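Local coordinates for mutual gliding motility protein C (MglC) (PDB 7CT3) that probably acts in the polarity control system of gliding Myxococcus xanthus as a Roadblock/LC7-domain protein that interacts with its paralog MglB, at residues D42-G45 with A46-E49; V48-A51 with N52-Q56; G105-V108 with L109-T112. One frame throughout, in Å; residues are numbered along the deposited sequence.

Contact 1 of 3, residues D42-G45 with A46-E49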
loop_
_atom_site.group_PDB
_atom_site.type_symbol
_atom_site.label_atom_id
_atom_site.label_comp_id
_atom_site.label_asym_id
_atom_site.label_seq_id
_atom_site.Cartn_x
_atom_site.Cartn_y
_atom_site.Cartn_z
ATOM N N ASP A 42 13.504 -7.824 18.264
ATOM C CA ASP A 42 14.709 -7.980 17.409
ATOM C C ASP A 42 14.308 -7.654 15.964
ATOM O O ASP A 42 13.493 -8.407 15.392
ATOM C CB ASP A 42 15.300 -9.383 17.557
ATOM C CG ASP A 42 16.628 -9.578 16.845
ATOM O OD1 ASP A 42 16.735 -9.164 15.672
ATOM O OD2 ASP A 42 17.545 -10.147 17.470
ATOM N N LEU A 43 14.880 -6.581 15.401
ATOM C CA LEU A 43 14.464 -5.959 14.116
ATOM C C LEU A 43 15.318 -6.455 12.941
ATOM O O LEU A 43 15.063 -5.997 11.817
ATOM C CB LEU A 43 14.601 -4.438 14.238
ATOM C CG LEU A 43 13.665 -3.752 15.229
ATOM C CD1 LEU A 43 13.966 -2.262 15.298
ATOM C CD2 LEU A 43 12.206 -3.980 14.862
ATOM N N ASN A 44 16.295 -7.336 13.173
ATOM C CA ASN A 44 17.270 -7.747 12.128
ATOM C C ASN A 44 16.535 -8.466 10.992
ATOM O O ASN A 44 16.865 -8.188 9.826
ATOM C CB ASN A 44 18.418 -8.563 12.719
ATOM C CG ASN A 44 19.329 -7.699 13.563
ATOM O OD1 ASN A 44 19.602 -8.016 14.716
ATOM N ND2 ASN A 44 19.760 -6.578 13.010
ATOM N N GLY A 45 15.564 -9.325 11.321
ATOM C CA GLY A 45 14.705 -10.003 10.335
ATOM C C GLY A 45 13.975 -8.999 9.462
ATOM O O GLY A 45 13.906 -9.222 8.241
ATOM N N ALA A 46 13.470 -7.921 10.067
ATOM C CA ALA A 46 12.784 -6.801 9.380
ATOM C C ALA A 46 13.767 -6.066 8.460
ATOM O O ALA A 46 13.390 -5.778 7.322
ATOM C CB ALA A 46 12.173 -5.865 10.388
ATOM N N TRP A 47 14.984 -5.772 8.929
ATOM C CA TRP A 47 16.020 -5.074 8.118
ATOM C C TRP A 47 16.331 -5.890 6.859
ATOM O O TRP A 47 16.497 -5.282 5.792
ATOM C CB TRP A 47 17.280 -4.796 8.943
ATOM C CG TRP A 47 17.092 -3.691 9.936
ATOM C CD1 TRP A 47 17.115 -3.791 11.297
ATOM C CD2 TRP A 47 16.812 -2.314 9.638
ATOM N NE1 TRP A 47 16.886 -2.567 11.865
ATOM C CE2 TRP A 47 16.695 -1.642 10.874
ATOM C CE3 TRP A 47 16.664 -1.584 8.454
ATOM C CZ2 TRP A 47 16.432 -0.275 10.954
ATOM C CZ3 TRP A 47 16.409 -0.233 8.535
ATOM C CH2 TRP A 47 16.292 0.409 9.768
ATOM N N VAL A 48 16.410 -7.216 6.985
ATOM C CA VAL A 48 16.654 -8.144 5.844
ATOM C C VAL A 48 15.524 -7.968 4.820
ATOM O O VAL A 48 15.833 -7.749 3.641
ATOM C CB VAL A 48 16.787 -9.601 6.322
ATOM C CG1 VAL A 48 16.665 -10.604 5.184
ATOM C CG2 VAL A 48 18.090 -9.808 7.074
ATOM N N GLU A 49 14.262 -8.040 5.253
ATOM C CA GLU A 49 13.096 -7.923 4.339
ATOM C C GLU A 49 13.053 -6.513 3.741
ATOM O O GLU A 49 12.786 -6.410 2.527
ATOM C CB GLU A 49 11.798 -8.309 5.047
ATOM C CG GLU A 49 11.756 -9.786 5.385
ATOM C CD GLU A 49 10.376 -10.369 5.600
ATOM O OE1 GLU A 49 9.405 -9.595 5.623
ATOM O OE2 GLU A 49 10.282 -11.600 5.746
#
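Leu43 and Trp47 meet across the first turn of helix 44-61, the helix that follows the first two strands of this Roadblock/LC7 domain. Their backbones are joined by the bond from Trp47 N to Leu43 O, 2.9 Å long, in the carbonyl plane and with a C=O...donor angle of 160°. Two more bonds of the same i to i+4 kind follow. Val48 N donates to Asn44 O at 3.0 Å and Glu49 N donates to Gly45 O at 3.2 Å, both donors standing somewhat tilted from the plane of the carbonyl they reach. The first turn of a helix has amides with no earlier carbonyl to meet, and here one of them is satisfied by a side chain: Asn44 N donates to Asp42 OD1 at 3.1 Å, a capping bond that meets the oxygen nearly along its C-O axis. Asp42 is poorly ordered, so this bond is less firmly placed than the backbone ones. OE1 of Glu49 is satisfied beyond the turn, accepting from Ser76 OG and Lys78 N. Ala46, the buried residue here, packs on Leu18, Val79 and His97, which sets this face of the helix against the sheet. Glu49 also touches Thr68 of the second subunit.

Among the side chains, the indole of Trp47 meets Leu43 and Asn44. Its first torsion (chi1 -74°) sets CG beside the backbone N, and the CD1-NE1 side of the ring is turned toward Leu43. Asn44 CA lies at the ring edge, near its plane, while Leu43 CB is 3.8 Å from Trp47 NE1. Leu43 O approaches the same ring obliquely, 3.1 Å from Trp47 CD1.

Contact 2 of 3, residues V48-A51 with N52-Q56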
loop_
_atom_site.group_PDB
_atom_site.type_symbol
_atom_site.label_atom_id
_atom_site.label_comp_id
_atom_site.label_asym_id
_atom_site.label_seq_id
_atom_site.Cartn_x
_atom_site.Cartn_y
_atom_site.Cartn_z
ATOM N N VAL A 48 16.410 -7.216 6.985
ATOM C CA VAL A 48 16.654 -8.144 5.844
ATOM C C VAL A 48 15.524 -7.968 4.820
ATOM O O VAL A 48 15.833 -7.749 3.641
ATOM C CB VAL A 48 16.787 -9.601 6.322
ATOM C CG1 VAL A 48 16.665 -10.604 5.184
ATOM C CG2 VAL A 48 18.090 -9.808 7.074
ATOM N N GLU A 49 14.262 -8.040 5.253
ATOM C CA GLU A 49 13.096 -7.923 4.339
ATOM C C GLU A 49 13.053 -6.513 3.741
ATOM O O GLU A 49 12.786 -6.410 2.527
ATOM C CB GLU A 49 11.798 -8.309 5.047
ATOM C CG GLU A 49 11.756 -9.786 5.385
ATOM C CD GLU A 49 10.376 -10.369 5.600
ATOM O OE1 GLU A 49 9.405 -9.595 5.623
ATOM O OE2 GLU A 49 10.282 -11.600 5.746
ATOM N N TYR A 50 13.352 -5.473 4.523
ATOM C CA TYR A 50 13.368 -4.073 4.022
ATOM C C TYR A 50 14.378 -3.948 2.871
ATOM O O TYR A 50 14.022 -3.398 1.813
ATOM C CB TYR A 50 13.640 -3.073 5.148
ATOM C CG TYR A 50 13.567 -1.627 4.721
ATOM C CD1 TYR A 50 12.685 -1.207 3.735
ATOM C CD2 TYR A 50 14.381 -0.670 5.305
ATOM C CE1 TYR A 50 12.622 0.117 3.334
ATOM C CE2 TYR A 50 14.327 0.661 4.917
ATOM C CZ TYR A 50 13.446 1.055 3.928
ATOM O OH TYR A 50 13.383 2.361 3.536
ATOM N N ALA A 51 15.594 -4.465 3.056
ATOM C CA ALA A 51 16.638 -4.518 2.007
ATOM C C ALA A 51 16.067 -5.205 0.761
ATOM O O ALA A 51 16.275 -4.696 -0.343
ATOM C CB ALA A 51 17.861 -5.233 2.523
ATOM N N ASN A 52 15.343 -6.309 0.943
ATOM C CA ASN A 52 14.815 -7.143 -0.170
ATOM C C ASN A 52 13.579 -6.491 -0.812
ATOM O O ASN A 52 13.146 -7.009 -1.853
ATOM C CB ASN A 52 14.527 -8.568 0.305
ATOM C CG ASN A 52 15.792 -9.326 0.642
ATOM O OD1 ASN A 52 16.868 -8.969 0.175
ATOM N ND2 ASN A 52 15.683 -10.353 1.468
ATOM N N LEU A 53 13.032 -5.418 -0.228
ATOM C CA LEU A 53 11.882 -4.657 -0.793
ATOM C C LEU A 53 12.379 -3.476 -1.638
ATOM O O LEU A 53 11.578 -2.973 -2.432
ATOM C CB LEU A 53 10.981 -4.133 0.335
ATOM C CG LEU A 53 10.133 -5.166 1.077
ATOM C CD1 LEU A 53 9.386 -4.513 2.232
ATOM C CD2 LEU A 53 9.149 -5.859 0.147
ATOM N N LEU A 54 13.626 -3.026 -1.455
ATOM C CA LEU A 54 14.107 -1.720 -1.990
ATOM C C LEU A 54 13.849 -1.614 -3.500
ATOM O O LEU A 54 13.296 -0.581 -3.919
ATOM C CB LEU A 54 15.589 -1.527 -1.665
ATOM C CG LEU A 54 15.921 -1.200 -0.210
ATOM C CD1 LEU A 54 17.415 -0.955 -0.051
ATOM C CD2 LEU A 54 15.131 0.001 0.293
ATOM N N THR A 55 14.229 -2.623 -4.292
ATOM C CA THR A 55 14.039 -2.622 -5.769
ATOM C C THR A 55 12.558 -2.399 -6.094
ATOM O O THR A 55 12.255 -1.548 -6.963
ATOM C CB THR A 55 14.523 -3.925 -6.411
ATOM O OG1 THR A 55 15.915 -4.038 -6.125
ATOM C CG2 THR A 55 14.304 -3.967 -7.909
ATOM N N GLN A 56 11.679 -3.145 -5.419
ATOM C CA GLN A 56 10.218 -3.174 -5.696
ATOM C C GLN A 56 9.565 -1.881 -5.194
ATOM O O GLN A 56 8.637 -1.401 -5.870
ATOM C CB GLN A 56 9.591 -4.426 -5.082
ATOM C CG GLN A 56 10.201 -5.724 -5.593
ATOM C CD GLN A 56 10.429 -5.709 -7.087
ATOM O OE1 GLN A 56 9.521 -5.443 -7.876
ATOM N NE2 GLN A 56 11.655 -6.002 -7.490
#
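Tyr50 and Leu54 meet one turn apart on helix 44-61, and the leucine can be followed atom by atom. Its CB lies over the preceding turn, 3.5 Å from Ala51 O. The next atom, CG, is set between two carbonyls and is as close to Tyr50 O as to Ala51 O. There the chain forks: Leu54 CD1 turns outward and stays 3.9 Å from Ala51 O, while CD2 ends above one face of the phenol ring, 3.9 Å from Tyr50 CE1. The ring is brought within reach of this methyl by the first torsion of Tyr50, which sets CG opposite the backbone N (chi1 -176°).

On the neighbouring flank Val48 and Asn52 run side by side in the same direction, with Val48 CG1 3.9 Å from Asn52 ND2. In the backbone beneath, Asn52 N bonds to Val48 O at 3.1 Å, and Leu53 N also has a bond to Tyr50 O, three residues back, at 3.0 Å. That donor stands 68° out of the carbonyl plane, so it does not use a lone pair. Leu54 N donates weakly to Ala51 O at 3.3 Å. The kink follows, where the amides of Thr55 and Gln56 have no bond to the turn before.

Leu53 faces inward onto Val79 and also packs on Val69 of the second subunit, while Asn52 touches Thr68 of that subunit. The arrangement is that of a kinked helix packed on the sheet of a Roadblock/LC7 domain, with one flank touching the second subunit.

Contact 3 of 3, residues G105-V108 with L109-T112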
loop_
_atom_site.group_PDB
_atom_site.type_symbol
_atom_site.label_atom_id
_atom_site.label_comp_id
_atom_site.label_asym_id
_atom_site.label_seq_id
_atom_site.Cartn_x
_atom_site.Cartn_y
_atom_site.Cartn_z
ATOM N N GLY A 105 1.360 5.563 10.966
ATOM C CA GLY A 105 2.368 5.755 9.905
ATOM C C GLY A 105 1.791 6.512 8.719
ATOM O O GLY A 105 2.389 7.517 8.298
ATOM N N ARG A 106 0.651 6.051 8.201
ATOM C CA ARG A 106 -0.027 6.647 7.019
ATOM C C ARG A 106 -0.398 8.101 7.335
ATOM O O ARG A 106 -0.121 8.989 6.501
ATOM C CB ARG A 106 -1.247 5.806 6.635
ATOM C CG ARG A 106 -0.902 4.424 6.100
ATOM C CD ARG A 106 -2.123 3.616 5.698
ATOM N NE ARG A 106 -2.919 4.322 4.702
ATOM C CZ ARG A 106 -4.156 4.780 4.874
ATOM N NH1 ARG A 106 -4.806 4.584 6.011
ATOM N NH2 ARG A 106 -4.753 5.427 3.889
ATOM N N TYR A 107 -0.969 8.339 8.519
ATOM C CA TYR A 107 -1.412 9.681 8.975
ATOM C C TYR A 107 -0.197 10.613 9.084
ATOM O O TYR A 107 -0.214 11.713 8.508
ATOM C CB TYR A 107 -2.185 9.565 10.290
ATOM C CG TYR A 107 -2.375 10.877 11.000
ATOM C CD1 TYR A 107 -3.355 11.773 10.605
ATOM C CD2 TYR A 107 -1.545 11.238 12.049
ATOM C CE1 TYR A 107 -3.519 12.990 11.247
ATOM C CE2 TYR A 107 -1.692 12.451 12.695
ATOM C CZ TYR A 107 -2.687 13.327 12.299
ATOM O OH TYR A 107 -2.838 14.520 12.942
ATOM N N VAL A 108 0.846 10.185 9.797
ATOM C CA VAL A 108 2.040 11.043 10.053
ATOM C C VAL A 108 2.739 11.353 8.717
ATOM O O VAL A 108 3.151 12.508 8.527
ATOM C CB VAL A 108 2.991 10.408 11.081
ATOM C CG1 VAL A 108 4.302 11.171 11.166
ATOM C CG2 VAL A 108 2.339 10.322 12.454
ATOM N N LEU A 109 2.864 10.386 7.805
ATOM C CA LEU A 109 3.543 10.661 6.512
ATOM C C LEU A 109 2.719 11.670 5.703
ATOM O O LEU A 109 3.334 12.542 5.059
ATOM C CB LEU A 109 3.793 9.375 5.722
ATOM C CG LEU A 109 4.962 9.486 4.747
ATOM C CD1 LEU A 109 6.280 9.600 5.504
ATOM C CD2 LEU A 109 5.000 8.319 3.779
ATOM N N ARG A 110 1.388 11.577 5.741
ATOM C CA ARG A 110 0.491 12.524 5.019
ATOM C C ARG A 110 0.719 13.943 5.560
ATOM O O ARG A 110 0.782 14.883 4.750
ATOM C CB ARG A 110 -0.978 12.099 5.131
ATOM C CG ARG A 110 -1.930 12.974 4.329
ATOM C CD ARG A 110 -3.364 12.466 4.300
ATOM N NE ARG A 110 -3.949 12.328 5.631
ATOM C CZ ARG A 110 -4.485 13.316 6.358
ATOM N NH1 ARG A 110 -4.519 14.563 5.910
ATOM N NH2 ARG A 110 -4.984 13.049 7.552
ATOM N N VAL A 111 0.864 14.086 6.878
ATOM C CA VAL A 111 1.098 15.394 7.559
ATOM C C VAL A 111 2.497 15.927 7.213
ATOM O O VAL A 111 2.636 17.151 7.055
ATOM C CB VAL A 111 0.905 15.256 9.081
ATOM C CG1 VAL A 111 1.458 16.454 9.838
ATOM C CG2 VAL A 111 -0.557 15.020 9.430
ATOM N N THR A 112 3.501 15.052 7.115
ATOM C CA THR A 112 4.931 15.442 6.985
ATOM C C THR A 112 5.291 15.741 5.520
ATOM O O THR A 112 6.156 16.608 5.305
ATOM C CB THR A 112 5.838 14.372 7.604
ATOM O OG1 THR A 112 5.353 14.101 8.921
ATOM C CG2 THR A 112 7.287 14.801 7.671
#
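Val108 and Thr112 lie side by side on the buried flank of helix 102-117, and Val108 O is gripped twice there. Thr112 N reaches it at 2.9 Å, and Thr112 OG1 donates to it at 2.7 Å from above the carbonyl plane, 38° out of it. The hydroxyl gets there because OG1 is anti to the carbonyl carbon (chi1 -51°), which turns it back along the helix. Both residues pack on Val10 of helix 4-13, while Leu109 packs against the sheet on Val82, Leu92 and Leu94. A valine in place of Thr112 would probably cost Val108 O its hydroxyl donor, leaving the bond from the backbone amide and putting a methyl where the hydroxyl donates.

The exposed flank is looser. Val111 CG2 makes a CH-pi contact over one face of the Tyr107 ring, 4.2 Å from its centroid and offset toward the rim. Arg110 bends at chi3 and brings NH2 obliquely to the ring, 3.7 Å from Tyr107 CD1, with the guanidinium and ring planes 68° apart. This is an amphipathic helix, the last of the Roadblock/LC7 domain, with a threonine hydroxyl bonded back to the carbonyl one turn earlier.

How the contacts relate
Contacts 1 and 2 are consecutive turns of helix 44-61, sharing Val48 and Glu49, with centres 10 Å apart. Contact 1 is bonded i to i+4; contact 2 adds i to i+3 bonds and runs into the kink at Thr55 and Gln56. Contact 3 belongs to helix 102-117, on the opposite side of the chain's centre: its centre is 23 Å from that of contact 1 and 21 Å from that of contact 2, and its nearest atoms stay about 10 Å from contact 2. Each contact has a residue packing on the second subunit. The sodium ion, bound at Leu64, Thr66 and Val69, lies about 12 Å from the side chain of Arg110 in contact 3.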